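Local coordinates for protein aminopeptidase (Aneurinibacillus sp. AM-1, PDB 5IB9) that probably removes N-terminal residues from peptides as a zinc-dependent aminopeptidase of the M28 family, and here holds a bestatin-type inhibitor at its zinc site, at residues 219-225 with 261-267; 282-286 with 350-356; 297-303 with 357-363. All blocks are in the same frame, centred on the assembly; numbering follows the deposited sequence.

How the interactions relate
All three contacts are largely buried and belong to the peptidase domain, but they differ in chemistry. Interactions 1 and 3 are parallel strand pairs in the same sheet, joined where Ile224 O accepts from Phe298 N at 2.8 Å, so strands 222-228 and 294-300 lie side by side. Interaction 2 is apolar contact between two helix ends beside that sheet: Phe351 reaches both Ile224 and Met297, and Tyr282 OH lies 3.0 Å from Arg265 NH1, a probable hydrogen bond. Interaction 1 carries an Arg265-Glu263 salt bridge within one strand, beside its ladder, interaction 2 has no hydrogen bond across it and borders the second subunit, and interaction 3 ends at zinc.

Interaction 1. Residues 219-225 with 261-267; sequences TNDIIII and DTELRFI
Ile223 and Ile225 insert their backbone N and O between Glu263, Arg265 and Ile267, making a parallel ladder. The short strand axes of 222-225 and 263-267 approach to 4.8 Å with their directions 18° apart. The bonds alternate in direction: Ile223 N gives to Glu263 O, Arg265 N to Ile223 O (2.9 Å), Ile225 N to Arg265 O, and Ile267 N to Ile225 O. Ahead of the ladder, Asp261 O is gripped twice, by Thr219 N and by Thr219 OG1 at 2.9 Å. That hydroxyl also accepts from Asp221 N, which makes an ST turn, while a water near both Asp221 OD2 and Thr262 OG1 probably donates to the threonine.

Side chains sort onto two faces. On the face of Ile222, Ile224, Glu263 and Arg265, the extended Arg265 chain brings NE and NH2 side-on to the single atom Glu263 OE2, NE at 2.8 Å. Both nitrogens approach from the same face of the carboxylate, and OE2 lies close to the guanidinium plane, so rotation of that group is restrained. Ile222 CD1 lies over a face of the Arg265 guanidinium, 3.8 Å from Arg265 NH2, and Glu290 gives NH2 a second carboxylate; this probably offsets the cost of burying the charge.

On the other face chi2 of Ile225 at 90° swings CD1 over the Phe266 ring, 4.1 Å from its centroid and 26° off the normal: a CH-pi contact. Leu264 CD2 rests 3.8 Å from Ile223 CB. Helix 238-256 packs on Phe266 and Leu264, and helix 382-400 on Ile223, Ile225 and Leu264. Since helix 238-256 also connects the two strands in sequence, the pair forms the strands of a beta-alpha-beta crossover in the alpha/beta core of the M28 peptidase domain.

Interaction 2. Residues 282-286 with 350-356; sequences YAASL and SFHALGI
Tyr282 and Phe351 meet edge against edge: Tyr282 CD2 comes 3.8 Å from Phe351 CZ, each atom lying near the plane of the other ring, so there is no face stack. Over one face of the Tyr282 ring, offset toward its rim, sits Ser285 OG. The Phe351 rim also receives Leu286 CD1 at 4.3 Å from CE1, and Ala283 CB approaches that ring obliquely. Tyr282 CG is anti to the backbone N (chi1 -180°), which sends the ring from the helix end to the Phe351 rim.

Leu354 CD1 touches both Ala283 CB, 4.0 Å away, and Leu286 CD1, 4.1 Å away. The backbone behind Leu354 is fixed by a Schellman motif: Ile356 N returns to Phe351 O and Gly355 N to His352 O, with Gly355 at positive phi (88°). Ser285 OG donates to Tyr282 O at 2.7 Å, on a lone pair in the carbonyl plane. Ala284 O accepts from Gln58 of the second subunit, and Ser285 packs on its Ser285.

No hydrogen bond crosses between 282-286 and 350-356, which give each other apolar contact; their polar groups bond within their segment, to the second subunit or nearby, Tyr282 OH to Arg265, Ser350 OG to Ser279 on the other helix.

Interaction 3. Residues 297-303 with 357-363; sequences MFQLDMV and PAALFIH. With ZN (zinc ion), chain C; BES (2-(3-amino-2-hydroxy-4-phenyl-butyrylamino)-4-methyl-pentanoic acid), chain H.
Gln299 and Phe361 mark the tightly bound stretch: Phe361 N donates to Gln299 O at 2.8 Å and 177°, next to a Gln299 N to Ala359 O bond nearly as straight at its hydrogen, though tilted from the carbonyl plane. The parallel ladder then slackens, Asp301 N reaching Phe361 O at 3.3 Å. Past the strand's end, positive phi at Met302 turns the chain, and His363 N bonds Met302 O; His363 NE2 to Val303 O is only weak. At the opposite end partly exposed Pro357 takes part through its carbonyl, which accepts from Met297 N.

Beside the ladder, the rings of Phe298 and Phe361 are near parallel (15°) but slid apart, with centroids 5.7 Å apart, so Phe298 CD1 touches Phe361 CE2 at 3.4 Å with little overlap. Replacing Phe361 with an alanine would probably deprive Phe298 of this neighbour and open a gap beside Met313 of strand 310-315.

Toward the active site, Leu360 CD1 presses on Asp301 CB at 3.4 Å. Asp301 CG stands opposite the backbone N (chi1 -163°), which turns the carboxylate to zinc, bound through OD1 at 2.1 Å and OD2 at 2.3 Å. The inhibitor adds its O2 and N2, and His228 and Asp240 complete the site. Ile362 CD1 lies 3.6 Å from C11 of the inhibitor's phenyl ring. Ser346 hydrogen-bonds both Asp301 OD2 and Gln299 NE2, a second-shell link that probably steadies the carboxylate. The buried ladder, straightest at its middle, thus sets side by side zinc-binding Asp301, just past 297-300, and 358-363, whose Ile362 borders the inhibitor's phenyl ring.

Interaction 1. Residues 219-225 with 261-267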
loop_
_atom_site.group_PDB
_atom_site.type_symbol
_atom_site.label_atom_id
_atom_site.label_comp_id
_atom_site.label_asym_id
_atom_site.label_seq_id
_atom_site.Cartn_x
_atom_site.Cartn_y
_atom_site.Cartn_z
ATOM N N THR A 219 21.772 22.681 4.740
ATOM C CA THR A 219 22.114 21.493 4.030
ATOM C C THR A 219 20.762 21.023 3.433
ATOM O O THR A 219 19.670 21.577 3.747
ATOM C CB THR A 219 22.680 20.370 4.936
ATOM O OG1 THR A 219 21.590 19.795 5.640
ATOM C CG2 THR A 219 23.737 20.839 5.931
ATOM N N ASN A 220 20.913 19.991 2.622
ATOM C CA ASN A 220 19.838 19.185 2.020
ATOM C C ASN A 220 19.453 18.006 2.840
ATOM O O ASN A 220 18.514 17.316 2.434
ATOM C CB ASN A 220 20.330 18.596 0.635
ATOM C CG ASN A 220 20.452 19.662 -0.419
ATOM O OD1 ASN A 220 21.396 19.639 -1.256
ATOM N ND2 ASN A 220 19.531 20.647 -0.375
ATOM N N ASP A 221 20.007 17.868 4.045
ATOM C CA ASP A 221 19.780 16.615 4.783
ATOM C C ASP A 221 18.436 16.667 5.535
ATOM O O ASP A 221 17.883 17.725 5.849
ATOM C CB ASP A 221 20.835 16.436 5.873
ATOM C CG ASP A 221 22.272 16.313 5.342
ATOM O OD1 ASP A 221 22.462 16.020 4.107
ATOM O OD2 ASP A 221 23.213 16.353 6.188
ATOM N N ILE A 222 17.864 15.465 5.746
ATOM C CA ILE A 222 16.654 15.286 6.552
ATOM C C ILE A 222 16.922 14.247 7.677
ATOM O O ILE A 222 17.589 13.254 7.428
ATOM C CB ILE A 222 15.507 14.671 5.682
ATOM C CG1 ILE A 222 15.208 15.637 4.489
ATOM C CG2 ILE A 222 14.208 14.570 6.472
ATOM C CD1 ILE A 222 14.343 14.845 3.381
ATOM N N ILE A 223 16.401 14.529 8.871
ATOM C CA ILE A 223 16.378 13.540 9.966
ATOM C C ILE A 223 14.895 13.381 10.356
ATOM O O ILE A 223 14.170 14.325 10.481
ATOM C CB ILE A 223 17.159 14.029 11.186
ATOM C CG1 ILE A 223 18.587 13.944 10.777
ATOM C CG2 ILE A 223 16.927 12.997 12.272
ATOM C CD1 ILE A 223 19.584 14.525 11.835
ATOM N N ILE A 224 14.492 12.100 10.531
ATOM C CA ILE A 224 13.125 11.687 11.059
ATOM C C ILE A 224 13.269 11.238 12.480
ATOM O O ILE A 224 14.229 10.489 12.829
ATOM C CB ILE A 224 12.552 10.600 10.193
ATOM C CG1 ILE A 224 12.393 11.104 8.725
ATOM C CG2 ILE A 224 11.232 10.196 10.708
ATOM C CD1 ILE A 224 11.937 10.001 7.743
ATOM N N ILE A 225 12.402 11.821 13.335
ATOM C CA ILE A 225 12.290 11.319 14.778
ATOM C C ILE A 225 10.893 10.806 14.853
ATOM O O ILE A 225 9.933 11.594 14.664
ATOM C CB ILE A 225 12.543 12.481 15.736
ATOM C CG1 ILE A 225 13.924 13.192 15.520
ATOM C CG2 ILE A 225 12.455 11.999 17.187
ATOM C CD1 ILE A 225 13.841 14.371 14.490
ATOM N N ASP A 261 20.203 23.510 10.432
ATOM C CA ASP A 261 20.590 23.465 9.045
ATOM C C ASP A 261 20.109 22.232 8.324
ATOM O O ASP A 261 20.487 21.960 7.205
ATOM C CB ASP A 261 22.146 23.659 8.860
ATOM C CG ASP A 261 22.986 22.494 9.399
ATOM O OD1 ASP A 261 22.405 21.441 9.876
ATOM O OD2 ASP A 261 24.241 22.614 9.378
ATOM N N THR A 262 19.326 21.480 9.076
ATOM C CA THR A 262 18.875 20.146 8.617
ATOM C C THR A 262 17.367 20.079 8.881
ATOM O O THR A 262 16.885 20.426 9.979
ATOM C CB THR A 262 19.569 19.092 9.481
ATOM O OG1 THR A 262 21.004 19.189 9.281
ATOM C CG2 THR A 262 19.164 17.644 9.146
ATOM N N GLU A 263 16.618 19.578 7.868
ATOM C CA GLU A 263 15.178 19.470 7.956
ATOM C C GLU A 263 14.864 18.360 8.985
ATOM O O GLU A 263 15.476 17.285 8.887
ATOM C CB GLU A 263 14.643 19.048 6.603
ATOM C CG GLU A 263 13.116 18.812 6.693
ATOM C CD GLU A 263 12.542 18.693 5.260
ATOM O OE1 GLU A 263 13.013 19.370 4.267
ATOM O OE2 GLU A 263 11.534 17.984 5.113
ATOM N N LEU A 264 13.963 18.663 9.922
ATOM C CA LEU A 264 13.608 17.633 10.936
ATOM C C LEU A 264 12.152 17.331 10.759
ATOM O O LEU A 264 11.309 18.240 10.655
ATOM C CB LEU A 264 13.904 18.255 12.341
ATOM C CG LEU A 264 15.325 18.608 12.620
ATOM C CD1 LEU A 264 15.478 19.161 14.033
ATOM C CD2 LEU A 264 16.207 17.466 12.498
ATOM N N ARG A 265 11.830 16.040 10.705
ATOM C CA ARG A 265 10.431 15.619 10.625
ATOM C C ARG A 265 10.140 14.847 11.872
ATOM O O ARG A 265 10.745 13.744 12.061
ATOM C CB ARG A 265 10.195 14.729 9.377
ATOM C CG ARG A 265 10.577 15.486 8.043
ATOM C CD ARG A 265 10.274 14.644 6.854
ATOM N NE ARG A 265 10.606 15.443 5.679
ATOM C CZ ARG A 265 10.356 14.988 4.462
ATOM N NH1 ARG A 265 9.735 13.814 4.188
ATOM N NH2 ARG A 265 10.677 15.780 3.491
ATOM N N PHE A 266 9.194 15.300 12.648
ATOM C CA PHE A 266 8.756 14.627 13.902
ATOM C C PHE A 266 7.458 13.960 13.596
ATOM O O PHE A 266 6.495 14.598 13.124
ATOM C CB PHE A 266 8.580 15.692 15.011
ATOM C CG PHE A 266 9.841 16.435 15.390
ATOM C CD1 PHE A 266 10.652 15.912 16.371
ATOM C CD2 PHE A 266 10.179 17.570 14.691
ATOM C CE1 PHE A 266 11.836 16.510 16.728
ATOM C CE2 PHE A 266 11.347 18.295 15.105
ATOM C CZ PHE A 266 12.169 17.742 16.092
ATOM N N ILE A 267 7.424 12.613 13.790
ATOM C CA ILE A 267 6.288 11.880 13.285
ATOM C C ILE A 267 5.761 10.926 14.376
ATOM O O ILE A 267 6.564 10.224 15.043
ATOM C CB ILE A 267 6.651 11.023 12.000
ATOM C CG1 ILE A 267 7.319 11.911 10.982
ATOM C CG2 ILE A 267 5.364 10.337 11.499
ATOM C CD1 ILE A 267 7.683 11.102 9.723
HETATM O O HOH W 1 23.103 17.354 8.850
#

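Interaction 2. Residues 282-286 with 350-356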
loop_
_atom_site.group_PDB
_atom_site.type_symbol
_atom_site.label_atom_id
_atom_site.label_comp_id
_atom_site.label_asym_id
_atom_site.label_seq_id
_atom_site.Cartn_x
_atom_site.Cartn_y
_atom_site.Cartn_z
ATOM N N TYR A 282 3.857 5.748 5.639
ATOM C CA TYR A 282 4.601 7.012 5.520
ATOM C C TYR A 282 5.869 6.835 4.629
ATOM O O TYR A 282 6.140 7.638 3.759
ATOM C CB TYR A 282 4.988 7.546 6.897
ATOM C CG TYR A 282 5.751 8.858 6.733
ATOM C CD1 TYR A 282 5.045 10.063 6.455
ATOM C CD2 TYR A 282 7.132 8.889 6.803
ATOM C CE1 TYR A 282 5.732 11.193 6.169
ATOM C CE2 TYR A 282 7.848 9.998 6.509
ATOM C CZ TYR A 282 7.097 11.137 6.233
ATOM O OH TYR A 282 7.797 12.347 5.922
ATOM N N ALA A 283 6.651 5.786 4.852
ATOM C CA ALA A 283 7.805 5.448 3.990
ATOM C C ALA A 283 7.371 5.371 2.550
ATOM O O ALA A 283 8.123 5.884 1.708
ATOM C CB ALA A 283 8.353 4.092 4.488
ATOM N N ALA A 284 6.186 4.827 2.282
ATOM C CA ALA A 284 5.756 4.747 0.834
ATOM C C ALA A 284 5.419 6.099 0.278
ATOM O O ALA A 284 5.299 6.206 -1.002
ATOM C CB ALA A 284 4.561 3.858 0.722
ATOM N N SER A 285 5.275 7.133 1.071
ATOM C CA SER A 285 5.010 8.485 0.509
ATOM C C SER A 285 6.267 9.238 0.069
ATOM O O SER A 285 6.122 10.353 -0.508
ATOM C CB SER A 285 4.246 9.352 1.550
ATOM O OG SER A 285 5.138 9.837 2.564
ATOM N N LEU A 286 7.437 8.795 0.462
ATOM C CA LEU A 286 8.682 9.499 0.178
ATOM C C LEU A 286 9.114 9.422 -1.287
ATOM O O LEU A 286 8.980 8.349 -1.901
ATOM C CB LEU A 286 9.811 8.941 1.061
ATOM C CG LEU A 286 9.512 9.064 2.586
ATOM C CD1 LEU A 286 10.636 8.410 3.379
ATOM C CD2 LEU A 286 9.337 10.624 2.921
ATOM N N SER A 350 10.651 0.160 8.939
ATOM C CA SER A 350 10.112 0.727 7.684
ATOM C C SER A 350 11.046 1.604 6.908
ATOM O O SER A 350 10.916 1.743 5.687
ATOM C CB SER A 350 8.809 1.458 8.063
ATOM O OG SER A 350 7.891 0.520 8.687
ATOM N N PHE A 351 11.958 2.184 7.679
ATOM C CA PHE A 351 12.972 3.093 7.065
ATOM C C PHE A 351 14.197 2.272 6.722
ATOM O O PHE A 351 14.785 2.544 5.666
ATOM C CB PHE A 351 13.211 4.298 8.003
ATOM C CG PHE A 351 11.960 5.061 8.205
ATOM C CD1 PHE A 351 11.525 5.961 7.217
ATOM C CD2 PHE A 351 11.070 4.753 9.245
ATOM C CE1 PHE A 351 10.255 6.589 7.305
ATOM C CE2 PHE A 351 9.828 5.395 9.356
ATOM C CZ PHE A 351 9.425 6.327 8.366
ATOM N N HIS A 352 14.643 1.344 7.556
ATOM C CA HIS A 352 15.717 0.451 7.143
ATOM C C HIS A 352 15.373 -0.211 5.787
ATOM O O HIS A 352 16.287 -0.360 4.935
ATOM C CB HIS A 352 15.914 -0.554 8.235
ATOM C CG HIS A 352 16.937 -1.553 7.874
ATOM N ND1 HIS A 352 18.270 -1.346 8.151
ATOM C CD2 HIS A 352 16.820 -2.768 7.295
ATOM C CE1 HIS A 352 18.958 -2.401 7.726
ATOM N NE2 HIS A 352 18.119 -3.228 7.127
ATOM N N ALA A 353 14.131 -0.472 5.537
ATOM C CA ALA A 353 13.725 -1.205 4.333
ATOM C C ALA A 353 14.019 -0.334 3.134
ATOM O O ALA A 353 14.233 -0.847 2.022
ATOM C CB ALA A 353 12.284 -1.502 4.395
ATOM N N LEU A 354 14.057 0.994 3.272
ATOM C CA LEU A 354 14.420 1.904 2.170
ATOM C C LEU A 354 15.899 2.204 2.046
ATOM O O LEU A 354 16.250 3.021 1.195
ATOM C CB LEU A 354 13.624 3.192 2.360
ATOM C CG LEU A 354 12.106 3.093 2.195
ATOM C CD1 LEU A 354 11.618 4.539 2.285
ATOM C CD2 LEU A 354 11.742 2.511 0.827
ATOM N N GLY A 355 16.749 1.577 2.891
ATOM C CA GLY A 355 18.155 1.988 2.870
ATOM C C GLY A 355 18.514 3.135 3.787
ATOM O O GLY A 355 19.650 3.567 3.787
ATOM N N ILE A 356 17.550 3.642 4.590
ATOM C CA ILE A 356 17.855 4.818 5.395
ATOM C C ILE A 356 18.439 4.310 6.724
ATOM O O ILE A 356 17.915 3.379 7.303
ATOM C CB ILE A 356 16.546 5.504 5.681
ATOM C CG1 ILE A 356 15.972 6.101 4.393
ATOM C CG2 ILE A 356 16.760 6.674 6.734
ATOM C CD1 ILE A 356 14.518 6.699 4.483
#

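Interaction 3. Residues 297-303 with 357-363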
loop_
_atom_site.group_PDB
_atom_site.type_symbol
_atom_site.label_atom_id
_atom_site.label_comp_id
_atom_site.label_asym_id
_atom_site.label_seq_id
_atom_site.Cartn_x
_atom_site.Cartn_y
_atom_site.Cartn_z
ATOM N N MET A 297 17.014 8.057 10.818
ATOM C CA MET A 297 15.683 7.970 11.382
ATOM C C MET A 297 15.878 7.374 12.777
ATOM O O MET A 297 16.459 6.291 12.970
ATOM C CB MET A 297 14.714 7.076 10.526
ATOM C CG MET A 297 13.225 7.033 11.027
ATOM S SD MET A 297 13.037 5.782 12.269
ATOM C CE MET A 297 11.363 6.219 12.754
ATOM N N PHE A 298 15.451 8.160 13.777
ATOM C CA PHE A 298 15.469 7.813 15.238
ATOM C C PHE A 298 14.098 7.381 15.639
ATOM O O PHE A 298 13.178 8.160 15.595
ATOM C CB PHE A 298 15.887 9.001 16.073
ATOM C CG PHE A 298 17.290 9.500 15.824
ATOM C CD1 PHE A 298 18.248 9.362 16.881
ATOM C CD2 PHE A 298 17.686 10.126 14.637
ATOM C CE1 PHE A 298 19.529 9.830 16.698
ATOM C CE2 PHE A 298 19.010 10.593 14.468
ATOM C CZ PHE A 298 19.920 10.456 15.488
ATOM N N GLN A 299 13.907 6.126 16.019
ATOM C CA GLN A 299 12.632 5.609 16.525
ATOM C C GLN A 299 12.587 5.483 18.051
ATOM O O GLN A 299 13.544 4.950 18.634
ATOM C CB GLN A 299 12.346 4.245 15.894
ATOM C CG GLN A 299 11.099 3.563 16.507
ATOM C CD GLN A 299 9.756 4.238 16.108
ATOM O OE1 GLN A 299 9.717 5.174 15.366
ATOM N NE2 GLN A 299 8.638 3.686 16.541
ATOM N N LEU A 300 11.610 6.128 18.679
ATOM C CA LEU A 300 11.531 6.116 20.193
ATOM C C LEU A 300 10.329 5.249 20.548
ATOM O O LEU A 300 9.182 5.567 20.236
ATOM C CB LEU A 300 11.242 7.581 20.613
ATOM C CG LEU A 300 12.325 8.629 20.244
ATOM C CD1 LEU A 300 11.712 9.957 20.358
ATOM C CD2 LEU A 300 13.304 8.548 21.475
ATOM N N ASP A 301 10.640 4.102 21.161
ATOM C CA ASP A 301 9.519 3.151 21.567
ATOM C C ASP A 301 9.956 2.532 22.894
ATOM O O ASP A 301 10.974 1.824 22.922
ATOM C CB ASP A 301 9.432 2.117 20.491
ATOM C CG ASP A 301 8.086 1.302 20.492
ATOM O OD1 ASP A 301 7.334 1.447 21.465
ATOM O OD2 ASP A 301 7.684 0.642 19.510
ATOM N N MET A 302 9.137 2.765 23.904
ATOM C CA MET A 302 9.362 2.338 25.277
ATOM C C MET A 302 10.593 2.949 25.902
ATOM O O MET A 302 11.585 2.303 26.041
ATOM C CB MET A 302 9.348 0.816 25.329
ATOM C CG MET A 302 8.027 0.355 25.009
ATOM S SD MET A 302 7.786 -1.448 24.806
ATOM C CE MET A 302 8.379 -2.063 26.363
ATOM N N VAL A 303 10.463 4.215 26.271
ATOM C CA VAL A 303 11.607 4.989 26.693
ATOM C C VAL A 303 11.383 5.733 28.028
ATOM O O VAL A 303 12.067 6.701 28.344
ATOM C CB VAL A 303 12.021 6.063 25.640
ATOM C CG1 VAL A 303 12.604 5.324 24.391
ATOM C CG2 VAL A 303 10.794 6.976 25.185
ATOM N N PRO A 357 19.554 4.920 7.165
ATOM C CA PRO A 357 20.101 4.515 8.499
ATOM C C PRO A 357 19.043 4.681 9.617
ATOM O O PRO A 357 18.462 5.766 9.678
ATOM C CB PRO A 357 21.325 5.467 8.712
ATOM C CG PRO A 357 21.699 6.016 7.298
ATOM C CD PRO A 357 20.285 6.068 6.590
ATOM N N ALA A 358 18.761 3.724 10.469
ATOM C CA ALA A 358 17.618 3.853 11.360
ATOM C C ALA A 358 17.980 3.077 12.594
ATOM O O ALA A 358 18.705 2.021 12.492
ATOM C CB ALA A 358 16.317 3.243 10.700
ATOM N N ALA A 359 17.506 3.488 13.770
ATOM C CA ALA A 359 17.691 2.696 14.968
ATOM C C ALA A 359 16.545 2.982 15.907
ATOM O O ALA A 359 16.050 4.169 15.962
ATOM C CB ALA A 359 19.031 3.144 15.669
ATOM N N LEU A 360 16.238 1.998 16.721
ATOM C CA LEU A 360 15.247 2.064 17.823
ATOM C C LEU A 360 15.992 2.320 19.090
ATOM O O LEU A 360 16.998 1.626 19.441
ATOM C CB LEU A 360 14.532 0.723 17.848
ATOM C CG LEU A 360 13.773 0.484 19.149
ATOM C CD1 LEU A 360 12.597 1.502 19.417
ATOM C CD2 LEU A 360 13.167 -1.003 19.152
ATOM N N PHE A 361 15.502 3.297 19.814
ATOM C CA PHE A 361 15.947 3.625 21.234
ATOM C C PHE A 361 14.895 3.136 22.209
ATOM O O PHE A 361 13.724 3.506 22.047
ATOM C CB PHE A 361 16.165 5.162 21.410
ATOM C CG PHE A 361 17.307 5.683 20.568
ATOM C CD1 PHE A 361 18.510 5.981 21.182
ATOM C CD2 PHE A 361 17.209 5.820 19.182
ATOM C CE1 PHE A 361 19.638 6.436 20.451
ATOM C CE2 PHE A 361 18.358 6.282 18.431
ATOM C CZ PHE A 361 19.545 6.551 19.054
ATOM N N ILE A 362 15.303 2.250 23.136
ATOM C CA ILE A 362 14.341 1.523 24.033
ATOM C C ILE A 362 15.131 1.114 25.250
ATOM O O ILE A 362 16.376 0.964 25.175
ATOM C CB ILE A 362 13.837 0.288 23.311
ATOM C CG1 ILE A 362 12.814 -0.468 24.195
ATOM C CG2 ILE A 362 14.955 -0.617 22.767
ATOM C CD1 ILE A 362 11.922 -1.453 23.328
ATOM N N HIS A 363 14.410 1.035 26.395
ATOM C CA HIS A 363 15.086 0.496 27.594
ATOM C C HIS A 363 14.877 -1.032 27.599
ATOM O O HIS A 363 13.780 -1.499 27.514
ATOM C CB HIS A 363 14.545 1.082 28.840
ATOM C CG HIS A 363 14.748 2.558 28.954
ATOM N ND1 HIS A 363 15.930 3.172 29.283
ATOM C CD2 HIS A 363 13.846 3.555 28.765
ATOM C CE1 HIS A 363 15.766 4.501 29.269
ATOM N NE2 HIS A 363 14.496 4.736 28.978
HETATM ZN ZN ZN C . 5.845 0.116 20.802
HETATM N N2 BES H . 7.576 -1.699 21.354
HETATM C C1 BES H . 7.191 -2.954 20.708
HETATM C C6 BES H . 8.456 -3.623 20.175
HETATM C C7 BES H . 9.449 -4.202 21.178
HETATM C C8 BES H . 9.048 -4.868 22.363
HETATM C C12 BES H . 10.824 -4.092 20.875
HETATM C C9 BES H . 10.028 -5.411 23.222
HETATM C C11 BES H . 11.811 -4.634 21.745
HETATM C C10 BES H . 11.398 -5.285 22.918
HETATM C C2 BES H . 6.188 -2.677 19.582
HETATM O O2 BES H . 5.284 -1.785 20.231
HETATM C C3 BES H . 5.527 -3.984 19.307
HETATM O O3 BES H . 4.830 -4.470 20.191
HETATM N N1 BES H . 5.800 -4.566 18.190
HETATM C C4 BES H . 5.236 -5.891 17.917
HETATM C C13 BES H . 5.773 -6.222 16.535
HETATM C C14 BES H . 5.293 -5.279 15.427
HETATM C C15 BES H . 5.850 -5.890 14.148
HETATM C C16 BES H . 3.779 -5.065 15.370
HETATM C C5 BES H . 5.794 -6.987 18.817
HETATM O O1 BES H . 5.162 -8.080 18.907
HETATM O O4 BES H . 6.854 -6.847 19.454
#